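Local coordinates for synaptonemal complex protein 2 (Mus musculus, PDB 5IWZ), which is a major component of the axial and lateral elements of synaptonemal complexes and is required for normal meiotic chromosome synapsis and for SYCP3 insertion, at residues P8-L13 with L33-C38; Q12-I17 with I43-Q48; N24-L29 with I57-N62; Q67-I72 with M126-D131. All blocks are in the same frame, centred on the assembly; numbering follows the deposited sequence.

Contact 1: P8-L13 with L33-C38; sequences PDLQQL and LQIDIC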
loop_
_atom_site.group_PDB
_atom_site.type_symbol
_atom_site.label_atom_id
_atom_site.label_comp_id
_atom_site.label_asym_id
_atom_site.label_seq_id
_atom_site.Cartn_x
_atom_site.Cartn_y
_atom_site.Cartn_z
ATOM N N PRO A 8 -33.347 -7.538 -4.231
ATOM C CA PRO A 8 -32.217 -8.475 -4.230
ATOM C C PRO A 8 -32.277 -9.376 -3.008
ATOM O O PRO A 8 -32.717 -8.960 -1.936
ATOM C CB PRO A 8 -30.987 -7.557 -4.178
ATOM C CG PRO A 8 -31.517 -6.118 -4.254
ATOM C CD PRO A 8 -32.955 -6.175 -3.840
ATOM N N ASP A 9 -31.829 -10.620 -3.169
ATOM C CA ASP A 9 -31.889 -11.610 -2.091
ATOM C C ASP A 9 -30.491 -12.146 -1.792
ATOM O O ASP A 9 -29.927 -12.897 -2.597
ATOM C CB ASP A 9 -32.835 -12.754 -2.452
ATOM C CG ASP A 9 -33.089 -13.703 -1.279
ATOM O OD1 ASP A 9 -33.807 -14.711 -1.465
ATOM O OD2 ASP A 9 -32.573 -13.439 -0.166
ATOM N N LEU A 10 -29.957 -11.797 -0.612
ATOM C CA LEU A 10 -28.626 -12.274 -0.229
ATOM C C LEU A 10 -28.543 -13.794 -0.210
ATOM O O LEU A 10 -27.497 -14.360 -0.552
ATOM C CB LEU A 10 -28.227 -11.724 1.135
ATOM C CG LEU A 10 -27.812 -10.261 1.104
ATOM C CD1 LEU A 10 -27.728 -9.742 2.516
ATOM C CD2 LEU A 10 -26.479 -10.100 0.390
ATOM N N GLN A 11 -29.628 -14.472 0.172
ATOM C CA GLN A 11 -29.637 -15.931 0.177
ATOM C C GLN A 11 -29.377 -16.522 -1.201
ATOM O O GLN A 11 -29.113 -17.726 -1.305
ATOM C CB GLN A 11 -30.980 -16.438 0.708
ATOM C CG GLN A 11 -31.321 -15.924 2.090
ATOM C CD GLN A 11 -32.744 -16.257 2.485
ATOM O OE1 GLN A 11 -32.986 -16.850 3.538
ATOM N NE2 GLN A 11 -33.700 -15.883 1.632
ATOM N N GLN A 12 -29.441 -15.703 -2.246
ATOM C CA GLN A 12 -29.253 -16.105 -3.630
ATOM C C GLN A 12 -27.839 -15.855 -4.129
ATOM O O GLN A 12 -27.613 -15.901 -5.344
ATOM C CB GLN A 12 -30.238 -15.346 -4.517
ATOM C CG GLN A 12 -31.666 -15.529 -4.117
ATOM C CD GLN A 12 -32.297 -16.670 -4.854
ATOM O OE1 GLN A 12 -32.942 -16.473 -5.888
ATOM N NE2 GLN A 12 -32.109 -17.881 -4.340
ATOM N N LEU A 13 -26.894 -15.579 -3.222
ATOM C CA LEU A 13 -25.519 -15.269 -3.605
ATOM C C LEU A 13 -24.969 -16.261 -4.617
ATOM O O LEU A 13 -24.388 -15.863 -5.631
ATOM C CB LEU A 13 -24.611 -15.234 -2.370
ATOM C CG LEU A 13 -23.128 -14.931 -2.650
ATOM C CD1 LEU A 13 -22.943 -13.560 -3.301
ATOM C CD2 LEU A 13 -22.252 -15.035 -1.381
ATOM N N LEU A 33 -24.720 -6.069 -3.717
ATOM C CA LEU A 33 -23.783 -5.116 -3.140
ATOM C C LEU A 33 -24.472 -3.870 -2.594
ATOM O O LEU A 33 -23.815 -3.072 -1.918
ATOM C CB LEU A 33 -22.726 -4.720 -4.179
ATOM C CG LEU A 33 -21.708 -5.793 -4.583
ATOM C CD1 LEU A 33 -20.752 -5.255 -5.624
ATOM C CD2 LEU A 33 -20.932 -6.289 -3.375
ATOM N N GLN A 34 -25.766 -3.682 -2.851
ATOM C CA GLN A 34 -26.485 -2.530 -2.317
ATOM C C GLN A 34 -27.258 -2.849 -1.041
ATOM O O GLN A 34 -27.901 -1.953 -0.487
ATOM C CB GLN A 34 -27.451 -1.950 -3.361
ATOM C CG GLN A 34 -26.939 -1.916 -4.800
ATOM C CD GLN A 34 -25.559 -1.297 -4.951
ATOM O OE1 GLN A 34 -25.217 -0.323 -4.271
ATOM N NE2 GLN A 34 -24.755 -1.861 -5.860
ATOM N N ILE A 35 -27.210 -4.096 -0.567
ATOM C CA ILE A 35 -27.859 -4.510 0.675
ATOM C C ILE A 35 -26.872 -4.372 1.823
ATOM O O ILE A 35 -25.674 -4.638 1.668
ATOM C CB ILE A 35 -28.365 -5.963 0.579
ATOM C CG1 ILE A 35 -29.263 -6.169 -0.633
ATOM C CG2 ILE A 35 -29.120 -6.354 1.838
ATOM C CD1 ILE A 35 -29.668 -7.622 -0.805
ATOM N N ASP A 36 -27.373 -3.967 2.988
ATOM C CA ASP A 36 -26.566 -3.985 4.199
ATOM C C ASP A 36 -26.663 -5.361 4.838
ATOM O O ASP A 36 -27.762 -5.838 5.136
ATOM C CB ASP A 36 -27.006 -2.895 5.175
ATOM C CG ASP A 36 -26.098 -1.675 5.133
ATOM O OD1 ASP A 36 -26.579 -0.546 4.892
ATOM O OD2 ASP A 36 -24.878 -1.855 5.344
ATOM N N ILE A 37 -25.504 -5.989 5.039
ATOM C CA ILE A 37 -25.443 -7.337 5.590
ATOM C C ILE A 37 -25.899 -7.302 7.039
ATOM O O ILE A 37 -25.396 -6.510 7.847
ATOM C CB ILE A 37 -24.021 -7.908 5.474
ATOM C CG1 ILE A 37 -23.596 -8.030 4.008
ATOM C CG2 ILE A 37 -23.927 -9.260 6.187
ATOM C CD1 ILE A 37 -24.409 -9.012 3.230
ATOM N N CYS A 38 -26.859 -8.150 7.374
ATOM C CA CYS A 38 -27.345 -8.263 8.740
ATOM C C CYS A 38 -26.887 -9.586 9.329
ATOM O O CYS A 38 -27.092 -10.645 8.725
ATOM C CB CYS A 38 -28.865 -8.132 8.793
ATOM S SG CYS A 38 -29.396 -6.410 8.654
#
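Pro8 and Leu10 meet Ile35 and Ile37 in an apolar contact between two loops at the protein surface, where the chain running into helix 13-23 lies against the loop that follows helix 27-32. Ile35 holds the middle of it. Its CD1 sits 3.6 Å from Pro8 CB and also rests on the proline's carbonyl oxygen, the two side chains sliding past each other in opposite directions. Toward Leu10 the approach is tip to tip: Ile35 CG2 is 3.7 Å from Leu10 CD1, while Ile35 CD1 touches Leu10 CG. This sharing depends on the isoleucine's first torsion (chi1 -54°), which sets CG1 beside the backbone N and CG2 anti to it. Ile37 reaches in with the end of its side chain alone, its CD1 3.5 Å from Leu10 CD1, a slightly tight fit, and 3.7 Å from Leu10 CD2, so that both leucine methyls are touched.

Pro8 packs further on Ala31 and Leu32 of helix 27-32. Arg78 of helix 66-79 hydrogen-bonds through NH1 to the carbonyl oxygen of Ile35 and touches the Ile37 side chain.

Asp9 points away from the isoleucines and organises its own loop. Its OD2 accepts from Gln11 N at 3.1 Å, from above the carboxylate plane, and from Gln11 NE2 at 3.2 Å through the syn lone pair. The first of these bonds makes an Asx turn, which leads into the short 3-10 segment 10-11 that carries Leu10 ahead of helix 13-23, in the armadillo-repeat-like N-terminal part of the protein.

Contact 2: Q12-I17 with I43-Q48; sequences QLEKCI and IKCSKQ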
loop_
_atom_site.group_PDB
_atom_site.type_symbol
_atom_site.label_atom_id
_atom_site.label_comp_id
_atom_site.label_asym_id
_atom_site.label_seq_id
_atom_site.Cartn_x
_atom_site.Cartn_y
_atom_site.Cartn_z
ATOM N N GLN A 12 -29.441 -15.703 -2.246
ATOM C CA GLN A 12 -29.253 -16.105 -3.630
ATOM C C GLN A 12 -27.839 -15.855 -4.129
ATOM O O GLN A 12 -27.613 -15.901 -5.344
ATOM C CB GLN A 12 -30.238 -15.346 -4.517
ATOM C CG GLN A 12 -31.666 -15.529 -4.117
ATOM C CD GLN A 12 -32.297 -16.670 -4.854
ATOM O OE1 GLN A 12 -32.942 -16.473 -5.888
ATOM N NE2 GLN A 12 -32.109 -17.881 -4.340
ATOM N N LEU A 13 -26.894 -15.579 -3.222
ATOM C CA LEU A 13 -25.519 -15.269 -3.605
ATOM C C LEU A 13 -24.969 -16.261 -4.617
ATOM O O LEU A 13 -24.388 -15.863 -5.631
ATOM C CB LEU A 13 -24.611 -15.234 -2.370
ATOM C CG LEU A 13 -23.128 -14.931 -2.650
ATOM C CD1 LEU A 13 -22.943 -13.560 -3.301
ATOM C CD2 LEU A 13 -22.252 -15.035 -1.381
ATOM N N GLU A 14 -25.120 -17.566 -4.353
ATOM C CA GLU A 14 -24.544 -18.540 -5.276
ATOM C C GLU A 14 -25.226 -18.472 -6.637
ATOM O O GLU A 14 -24.560 -18.576 -7.678
ATOM C CB GLU A 14 -24.612 -19.954 -4.699
ATOM C CG GLU A 14 -23.996 -20.985 -5.638
ATOM C CD GLU A 14 -23.583 -22.294 -4.953
ATOM O OE1 GLU A 14 -23.697 -22.409 -3.714
ATOM O OE2 GLU A 14 -23.128 -23.210 -5.673
ATOM N N LYS A 15 -26.546 -18.261 -6.660
ATOM C CA LYS A 15 -27.216 -18.120 -7.946
ATOM C C LYS A 15 -26.749 -16.869 -8.679
ATOM O O LYS A 15 -26.611 -16.891 -9.910
ATOM C CB LYS A 15 -28.735 -18.135 -7.762
ATOM C CG LYS A 15 -29.271 -19.531 -7.443
ATOM C CD LYS A 15 -30.563 -19.497 -6.639
ATOM C CE LYS A 15 -31.166 -20.891 -6.515
ATOM N NZ LYS A 15 -32.322 -21.129 -7.423
ATOM N N CYS A 16 -26.444 -15.793 -7.948
ATOM C CA CYS A 16 -25.841 -14.629 -8.594
ATOM C C CYS A 16 -24.512 -14.995 -9.237
ATOM O O CYS A 16 -24.205 -14.538 -10.347
ATOM C CB CYS A 16 -25.644 -13.488 -7.587
ATOM S SG CYS A 16 -27.172 -12.890 -6.858
ATOM N N ILE A 17 -23.706 -15.812 -8.552
ATOM C CA ILE A 17 -22.423 -16.230 -9.113
ATOM C C ILE A 17 -22.644 -17.091 -10.353
ATOM O O ILE A 17 -21.930 -16.953 -11.361
ATOM C CB ILE A 17 -21.582 -16.958 -8.039
ATOM C CG1 ILE A 17 -21.178 -16.000 -6.897
ATOM C CG2 ILE A 17 -20.364 -17.669 -8.666
ATOM C CD1 ILE A 17 -20.301 -14.823 -7.326
ATOM N N ILE A 43 -26.612 -17.399 4.513
ATOM C CA ILE A 43 -26.497 -17.638 3.080
ATOM C C ILE A 43 -26.040 -19.071 2.880
ATOM O O ILE A 43 -24.935 -19.442 3.292
ATOM C CB ILE A 43 -25.523 -16.658 2.417
ATOM C CG1 ILE A 43 -25.884 -15.217 2.779
ATOM C CG2 ILE A 43 -25.542 -16.861 0.910
ATOM C CD1 ILE A 43 -24.821 -14.183 2.359
ATOM N N LYS A 44 -26.889 -19.876 2.252
ATOM C CA LYS A 44 -26.547 -21.261 1.985
ATOM C C LYS A 44 -25.748 -21.348 0.694
ATOM O O LYS A 44 -26.182 -20.850 -0.349
ATOM C CB LYS A 44 -27.808 -22.117 1.893
ATOM C CG LYS A 44 -27.563 -23.480 1.284
ATOM C CD LYS A 44 -28.626 -23.843 0.258
ATOM C CE LYS A 44 -28.204 -25.064 -0.553
ATOM N NZ LYS A 44 -27.050 -24.751 -1.458
ATOM N N CYS A 45 -24.580 -21.978 0.766
ATOM C CA CYS A 45 -23.742 -22.203 -0.400
ATOM C C CYS A 45 -23.349 -23.669 -0.490
ATOM O O CYS A 45 -23.288 -24.384 0.516
ATOM C CB CYS A 45 -22.483 -21.342 -0.357
ATOM S SG CYS A 45 -22.850 -19.613 -0.508
ATOM N N SER A 46 -23.048 -24.096 -1.706
ATOM C CA SER A 46 -22.751 -25.492 -1.957
ATOM C C SER A 46 -21.266 -25.787 -1.791
ATOM O O SER A 46 -20.429 -24.897 -1.633
ATOM C CB SER A 46 -23.192 -25.885 -3.358
ATOM O OG SER A 46 -22.254 -25.402 -4.296
ATOM N N LYS A 47 -20.960 -27.083 -1.849
ATOM C CA LYS A 47 -19.590 -27.577 -1.815
ATOM C C LYS A 47 -18.792 -27.102 -3.025
ATOM O O LYS A 47 -17.559 -27.010 -2.959
ATOM C CB LYS A 47 -19.623 -29.110 -1.757
ATOM C CG LYS A 47 -18.365 -29.779 -1.287
ATOM C CD LYS A 47 -18.237 -29.723 0.229
ATOM C CE LYS A 47 -17.169 -30.702 0.729
ATOM N NZ LYS A 47 -16.564 -30.224 2.009
ATOM N N GLN A 48 -19.471 -26.805 -4.135
ATOM C CA GLN A 48 -18.836 -26.337 -5.362
ATOM C C GLN A 48 -18.746 -24.812 -5.458
ATOM O O GLN A 48 -18.344 -24.300 -6.505
ATOM C CB GLN A 48 -19.594 -26.870 -6.582
ATOM C CG GLN A 48 -19.459 -28.372 -6.813
ATOM C CD GLN A 48 -20.295 -29.201 -5.852
ATOM O OE1 GLN A 48 -21.485 -28.941 -5.660
ATOM N NE2 GLN A 48 -19.675 -30.206 -5.239
HETATM O O HOH W 1 -26.507 -18.962 -2.056
#
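Glu14 faces Ser46 with both carboxylate oxygens, a two-pronged grip between the start of helix 13-23 and segment 43-48; the axes of helix 13-17 and strand 43-45 lie 51° apart. With CG anti to the backbone N (chi1 -179°) and the chain extended beyond it, the glutamate reaches straight across. OE1 takes the backbone N-H of Ser46 at 2.7 Å (156°), and OE2 takes the hydroxyl, Ser46 OG, also at 2.7 Å; each oxygen uses its syn lone pair. Ser46 OG in turn accepts a weak capping bond from Gln48 N, at the turn leading into helix 49-63.

At the backbone, a water accepts from Glu14 N and donates to Lys44 O, 2.6 Å from that oxygen. Leu13 CB packs on Ile43 CG2 at 3.8 Å on the apolar side, where Leu13 also touches Ile83 and Cys79.

With an alanine here in place of Glu14, the amide and hydroxyl of Ser46 would probably lose their acceptor across the contact, and Lys52 its salt-bridge mate.

That salt bridge joins Glu14 OE2 to helix 49-63, and Lys44 NZ lies near OE1, at 4.7 Å, without touching. Two neutral donors and these positive charges would probably favour the ionised carboxylate in this buried place.

Contact 3: N24-L29 with I57-N62; sequences NDFKPL and ICRELN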
loop_
_atom_site.group_PDB
_atom_site.type_symbol
_atom_site.label_atom_id
_atom_site.label_comp_id
_atom_site.label_asym_id
_atom_site.label_seq_id
_atom_site.Cartn_x
_atom_site.Cartn_y
_atom_site.Cartn_z
ATOM N N ASN A 24 -22.845 -14.315 -18.148
ATOM C CA ASN A 24 -22.071 -13.077 -18.182
ATOM C C ASN A 24 -22.973 -11.899 -17.806
ATOM O O ASN A 24 -22.936 -10.830 -18.420
ATOM C CB ASN A 24 -21.400 -12.875 -19.553
ATOM C CG ASN A 24 -20.225 -11.882 -19.505
ATOM O OD1 ASN A 24 -19.704 -11.576 -18.434
ATOM N ND2 ASN A 24 -19.800 -11.394 -20.673
ATOM N N ASP A 25 -23.819 -12.120 -16.796
ATOM C CA ASP A 25 -24.741 -11.114 -16.270
ATOM C C ASP A 25 -24.389 -10.833 -14.813
ATOM O O ASP A 25 -24.633 -11.671 -13.932
ATOM C CB ASP A 25 -26.195 -11.569 -16.382
ATOM C CG ASP A 25 -27.181 -10.524 -15.842
ATOM O OD1 ASP A 25 -28.369 -10.845 -15.657
ATOM O OD2 ASP A 25 -26.774 -9.374 -15.592
ATOM N N PHE A 26 -23.864 -9.639 -14.555
ATOM C CA PHE A 26 -23.426 -9.256 -13.219
ATOM C C PHE A 26 -24.438 -8.394 -12.474
ATOM O O PHE A 26 -24.209 -8.071 -11.304
ATOM C CB PHE A 26 -22.078 -8.535 -13.314
ATOM C CG PHE A 26 -20.924 -9.468 -13.453
ATOM C CD1 PHE A 26 -20.176 -9.812 -12.344
ATOM C CD2 PHE A 26 -20.598 -10.022 -14.683
ATOM C CE1 PHE A 26 -19.127 -10.689 -12.444
ATOM C CE2 PHE A 26 -19.532 -10.905 -14.798
ATOM C CZ PHE A 26 -18.796 -11.241 -13.683
ATOM N N LYS A 27 -25.556 -8.026 -13.110
ATOM C CA LYS A 27 -26.591 -7.247 -12.431
ATOM C C LYS A 27 -27.085 -7.883 -11.134
ATOM O O LYS A 27 -27.185 -7.162 -10.129
ATOM C CB LYS A 27 -27.758 -6.980 -13.398
ATOM C CG LYS A 27 -27.436 -5.993 -14.498
ATOM C CD LYS A 27 -28.696 -5.313 -15.043
ATOM C CE LYS A 27 -29.696 -6.314 -15.618
ATOM N NZ LYS A 27 -29.568 -6.491 -17.099
ATOM N N PRO A 28 -27.401 -9.189 -11.063
ATOM C CA PRO A 28 -27.804 -9.744 -9.752
ATOM C C PRO A 28 -26.736 -9.574 -8.683
ATOM O O PRO A 28 -27.032 -9.071 -7.595
ATOM C CB PRO A 28 -28.101 -11.223 -10.075
ATOM C CG PRO A 28 -28.576 -11.176 -11.502
ATOM C CD PRO A 28 -27.660 -10.146 -12.155
ATOM N N LEU A 29 -25.483 -9.937 -8.973
ATOM C CA LEU A 29 -24.422 -9.745 -7.991
ATOM C C LEU A 29 -24.322 -8.283 -7.556
ATOM O O LEU A 29 -24.214 -7.987 -6.357
ATOM C CB LEU A 29 -23.091 -10.223 -8.567
ATOM C CG LEU A 29 -21.943 -10.369 -7.575
ATOM C CD1 LEU A 29 -22.190 -11.551 -6.614
ATOM C CD2 LEU A 29 -20.631 -10.524 -8.321
ATOM N N ILE A 57 -13.365 -15.810 -11.297
ATOM C CA ILE A 57 -12.300 -14.819 -11.113
ATOM C C ILE A 57 -11.186 -14.997 -12.146
ATOM O O ILE A 57 -10.707 -14.015 -12.732
ATOM C CB ILE A 57 -11.768 -14.883 -9.675
ATOM C CG1 ILE A 57 -12.779 -14.245 -8.714
ATOM C CG2 ILE A 57 -10.415 -14.208 -9.580
ATOM C CD1 ILE A 57 -12.488 -14.565 -7.254
ATOM N N CYS A 58 -10.776 -16.247 -12.409
ATOM C CA CYS A 58 -9.740 -16.493 -13.410
ATOM C C CYS A 58 -10.192 -16.052 -14.801
ATOM O O CYS A 58 -9.405 -15.491 -15.575
ATOM C CB CYS A 58 -9.357 -17.979 -13.413
ATOM S SG CYS A 58 -8.448 -18.518 -11.930
ATOM N N ARG A 59 -11.453 -16.305 -15.144
ATOM C CA ARG A 59 -11.951 -15.854 -16.443
ATOM C C ARG A 59 -11.907 -14.338 -16.565
ATOM O O ARG A 59 -11.418 -13.799 -17.564
ATOM C CB ARG A 59 -13.373 -16.335 -16.668
ATOM C CG ARG A 59 -13.956 -15.813 -17.960
ATOM C CD ARG A 59 -15.417 -16.184 -18.055
ATOM N NE ARG A 59 -16.312 -15.147 -17.545
ATOM C CZ ARG A 59 -17.588 -15.381 -17.244
ATOM N NH1 ARG A 59 -18.072 -16.607 -17.393
ATOM N NH2 ARG A 59 -18.375 -14.406 -16.791
ATOM N N GLU A 60 -12.452 -13.630 -15.573
ATOM C CA GLU A 60 -12.464 -12.167 -15.634
ATOM C C GLU A 60 -11.050 -11.588 -15.622
ATOM O O GLU A 60 -10.780 -10.601 -16.311
ATOM C CB GLU A 60 -13.302 -11.603 -14.482
ATOM C CG GLU A 60 -14.790 -11.988 -14.583
ATOM C CD GLU A 60 -15.408 -11.597 -15.946
ATOM O OE1 GLU A 60 -15.893 -12.489 -16.679
ATOM O OE2 GLU A 60 -15.361 -10.400 -16.303
ATOM N N LEU A 61 -10.130 -12.185 -14.852
ATOM C CA LEU A 61 -8.728 -11.768 -14.928
ATOM C C LEU A 61 -8.179 -11.950 -16.341
ATOM O O LEU A 61 -7.551 -11.040 -16.893
ATOM C CB LEU A 61 -7.885 -12.546 -13.908
ATOM C CG LEU A 61 -8.159 -12.137 -12.448
ATOM C CD1 LEU A 61 -7.448 -13.037 -11.445
ATOM C CD2 LEU A 61 -7.734 -10.676 -12.256
ATOM N N ASN A 62 -8.425 -13.127 -16.949
ATOM C CA ASN A 62 -7.985 -13.384 -18.322
ATOM C C ASN A 62 -8.549 -12.363 -19.307
ATOM O O ASN A 62 -7.879 -12.002 -20.287
ATOM C CB ASN A 62 -8.392 -14.799 -18.752
ATOM C CG ASN A 62 -7.437 -15.861 -18.228
ATOM O OD1 ASN A 62 -6.320 -15.549 -17.814
ATOM N ND2 ASN A 62 -7.865 -17.125 -18.253
#
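Phe26 and Asn24 meet Arg59 and Glu60 in a loose first shell, where the turn between helices 13-23 and 27-32 faces helix 49-63. The ring of Phe26 and the guanidinium of Arg59 stand nearly perpendicular, their planes 80° apart. Phe26 CE2 lies at the guanidinium's edge, 4.2 Å from Arg59 NH2, while Phe26 CZ approaches Glu60 CD at 4.1 Å. Close by, Asn24 OD1 comes within 3.5 Å of Arg59 NH2, with the amide turned 75° from the guanidinium plane.

What positions Arg59 and Glu60 is the bond between them. Arg59 grips its neighbour in the helix side-on, NE giving 2.8 Å and NH2 3.1 Å to the same oxygen, Glu60 OE1, which lies in the guanidinium plane. A bend at chi3 of the arginine (93°) turns the group to this position. Lys63 makes a second salt bridge to OE1, while Thr68 of helix 66-79 hydrogen-bonds to Glu60 OE2.

On the other segment, Asp25 OD2 accepts from Lys27 N at 3.1 Å, a capping bond at the turn into helix 27-32, and Asn24 leaves helix 13-23 with positive phi.

Arg59 also donates from NH2 to Ala20 O and from NH1 to Leu21 O. It thus ties the C-terminal part of helix 13-23 to helix 49-63, side-chain-to-backbone bonding between neighbouring helices of the armadillo-repeat-like domain.

Contact 4: Q67-I72 with M126-D131; sequences QTVSSI and MNMIED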
loop_
_atom_site.group_PDB
_atom_site.type_symbol
_atom_site.label_atom_id
_atom_site.label_comp_id
_atom_site.label_asym_id
_atom_site.label_seq_id
_atom_site.Cartn_x
_atom_site.Cartn_y
_atom_site.Cartn_z
ATOM N N GLN A 67 -12.502 -4.052 -12.925
ATOM C CA GLN A 67 -13.529 -3.652 -11.969
ATOM C C GLN A 67 -14.516 -4.781 -11.692
ATOM O O GLN A 67 -15.070 -4.862 -10.587
ATOM C CB GLN A 67 -14.254 -2.368 -12.447
ATOM C CG GLN A 67 -15.326 -2.511 -13.525
ATOM C CD GLN A 67 -16.144 -1.204 -13.743
ATOM O OE1 GLN A 67 -16.221 -0.664 -14.865
ATOM N NE2 GLN A 67 -16.761 -0.706 -12.668
ATOM N N THR A 68 -14.720 -5.698 -12.634
ATOM C CA THR A 68 -15.603 -6.803 -12.284
ATOM C C THR A 68 -14.928 -7.801 -11.339
ATOM O O THR A 68 -15.600 -8.346 -10.458
ATOM C CB THR A 68 -16.157 -7.481 -13.538
ATOM O OG1 THR A 68 -15.211 -8.413 -14.064
ATOM C CG2 THR A 68 -16.503 -6.420 -14.577
ATOM N N VAL A 69 -13.613 -8.027 -11.455
ATOM C CA VAL A 69 -12.922 -8.843 -10.441
ATOM C C VAL A 69 -13.110 -8.231 -9.054
ATOM O O VAL A 69 -13.418 -8.935 -8.082
ATOM C CB VAL A 69 -11.429 -9.016 -10.791
ATOM C CG1 VAL A 69 -10.657 -9.691 -9.640
ATOM C CG2 VAL A 69 -11.270 -9.868 -12.070
ATOM N N SER A 70 -12.939 -6.905 -8.948
ATOM C CA SER A 70 -13.169 -6.193 -7.691
ATOM C C SER A 70 -14.545 -6.497 -7.117
ATOM O O SER A 70 -14.682 -6.757 -5.916
ATOM C CB SER A 70 -13.037 -4.671 -7.896
ATOM O OG SER A 70 -11.689 -4.229 -7.850
ATOM N N SER A 71 -15.585 -6.431 -7.958
ATOM C CA SER A 71 -16.942 -6.641 -7.453
ATOM C C SER A 71 -17.109 -8.053 -6.895
ATOM O O SER A 71 -17.788 -8.254 -5.880
ATOM C CB SER A 71 -17.981 -6.339 -8.546
ATOM O OG SER A 71 -18.037 -7.353 -9.544
ATOM N N ILE A 72 -16.469 -9.049 -7.516
ATOM C CA ILE A 72 -16.555 -10.409 -6.989
ATOM C C ILE A 72 -15.839 -10.503 -5.644
ATOM O O ILE A 72 -16.371 -11.063 -4.679
ATOM C CB ILE A 72 -15.983 -11.428 -7.996
ATOM C CG1 ILE A 72 -16.771 -11.408 -9.312
ATOM C CG2 ILE A 72 -16.035 -12.803 -7.390
ATOM C CD1 ILE A 72 -15.958 -11.875 -10.539
ATOM N N MET A 126 -5.422 -0.656 -8.949
ATOM C CA MET A 126 -5.121 -0.345 -7.558
ATOM C C MET A 126 -6.225 -0.848 -6.638
ATOM O O MET A 126 -5.957 -1.515 -5.631
ATOM C CB MET A 126 -4.940 1.168 -7.408
ATOM C CG MET A 126 -4.783 1.656 -5.983
ATOM S SD MET A 126 -3.231 1.112 -5.240
ATOM C CE MET A 126 -3.823 -0.037 -4.012
ATOM N N ASN A 127 -7.476 -0.531 -6.972
ATOM C CA ASN A 127 -8.603 -0.966 -6.155
ATOM C C ASN A 127 -8.731 -2.487 -6.158
ATOM O O ASN A 127 -9.071 -3.086 -5.136
ATOM C CB ASN A 127 -9.896 -0.331 -6.666
ATOM C CG ASN A 127 -9.864 1.197 -6.631
ATOM O OD1 ASN A 127 -9.177 1.801 -5.803
ATOM N ND2 ASN A 127 -10.617 1.825 -7.536
ATOM N N MET A 128 -8.461 -3.124 -7.297
ATOM C CA MET A 128 -8.623 -4.575 -7.394
ATOM C C MET A 128 -7.673 -5.287 -6.449
ATOM O O MET A 128 -8.070 -6.206 -5.723
ATOM C CB MET A 128 -8.396 -5.044 -8.834
ATOM C CG MET A 128 -8.570 -6.575 -9.008
ATOM S SD MET A 128 -8.052 -7.160 -10.628
ATOM C CE MET A 128 -6.298 -7.473 -10.407
ATOM N N ILE A 129 -6.409 -4.850 -6.426
ATOM C CA ILE A 129 -5.413 -5.466 -5.552
ATOM C C ILE A 129 -5.724 -5.167 -4.090
ATOM O O ILE A 129 -5.515 -6.006 -3.202
ATOM C CB ILE A 129 -4.008 -4.966 -5.951
ATOM C CG1 ILE A 129 -3.579 -5.603 -7.273
ATOM C CG2 ILE A 129 -2.998 -5.225 -4.846
ATOM C CD1 ILE A 129 -3.665 -7.121 -7.255
ATOM N N GLU A 130 -6.177 -3.949 -3.806
ATOM C CA GLU A 130 -6.609 -3.632 -2.452
ATOM C C GLU A 130 -7.770 -4.529 -2.032
ATOM O O GLU A 130 -7.789 -5.058 -0.910
ATOM C CB GLU A 130 -6.995 -2.158 -2.392
ATOM C CG GLU A 130 -7.268 -1.617 -1.024
ATOM C CD GLU A 130 -7.845 -0.215 -1.098
ATOM O OE1 GLU A 130 -7.664 0.459 -2.153
ATOM O OE2 GLU A 130 -8.490 0.199 -0.108
ATOM N N ASP A 131 -8.741 -4.737 -2.935
ATOM C CA ASP A 131 -9.846 -5.653 -2.639
ATOM C C ASP A 131 -9.351 -7.075 -2.406
ATOM O O ASP A 131 -9.889 -7.802 -1.556
ATOM C CB ASP A 131 -10.857 -5.639 -3.785
ATOM C CG ASP A 131 -11.562 -4.299 -3.924
ATOM O OD1 ASP A 131 -11.709 -3.595 -2.893
ATOM O OD2 ASP A 131 -11.944 -3.949 -5.065
#
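Ser70 and Met128 bring their CA atoms within 4.8 Å where helices 66-79 and 123-141 run side by side, nearly parallel: the axes of segments 67-72 and 126-131 approach to 8.7 Å at a crossing angle of 23°. Such alignment of helices distant in sequence suits the helical stack of an armadillo-repeat-like domain.

The polar link is a single bond. Ser70 OG donates to Asp131 OD2 at 2.8 Å, meeting the lone pair anti to the other carboxylate oxygen. OG stands anti to the serine's carbonyl carbon (chi1 -83°), a position that directs it across the interface. A leucine in place of Asp131 would remove the acceptor and is likely to leave the Ser70 hydroxyl without its mate across the helices.

Beside this, the apolar half is Val69 against Met128. The methionine chain runs out extended and then bends at chi3 (87°), crossing the valine with its sulfur 3.8 Å from Val69 CG1. Val69 also touches Glu60 and Leu61, which ties the valine to helix 49-63, and Met128 touches Ile66 and Ser110.

Packing is close round the serine: Ser70 OG lies only 3.1 Å from Met128 CA and 3.5 Å from Met128 CB.

Contacts 1 and 2 overlap at Gln12 and Leu13, though Leu13 works only in contact 2, and Leu10 O touches Ile43 CG2 between them. Contact 1 is an aliphatic meeting of loops at the surface, contact 2 a buried contact centred on a carboxylate. Contact 3 is partly buried and rich in charge; it joins contact 2 through Cys16 and Ile17, which pack on Pro28 and Leu29. Contact 4, also partly buried, pairs helices farther along the chain with one hydroxyl-carboxylate bond and a sulfur contact. It lies against contact 3, where helices 49-63 and 66-79 follow one another and Ile57 packs on Ile72. Contacts 2 and 4 do not touch, their nearest atoms being about 5 Å apart.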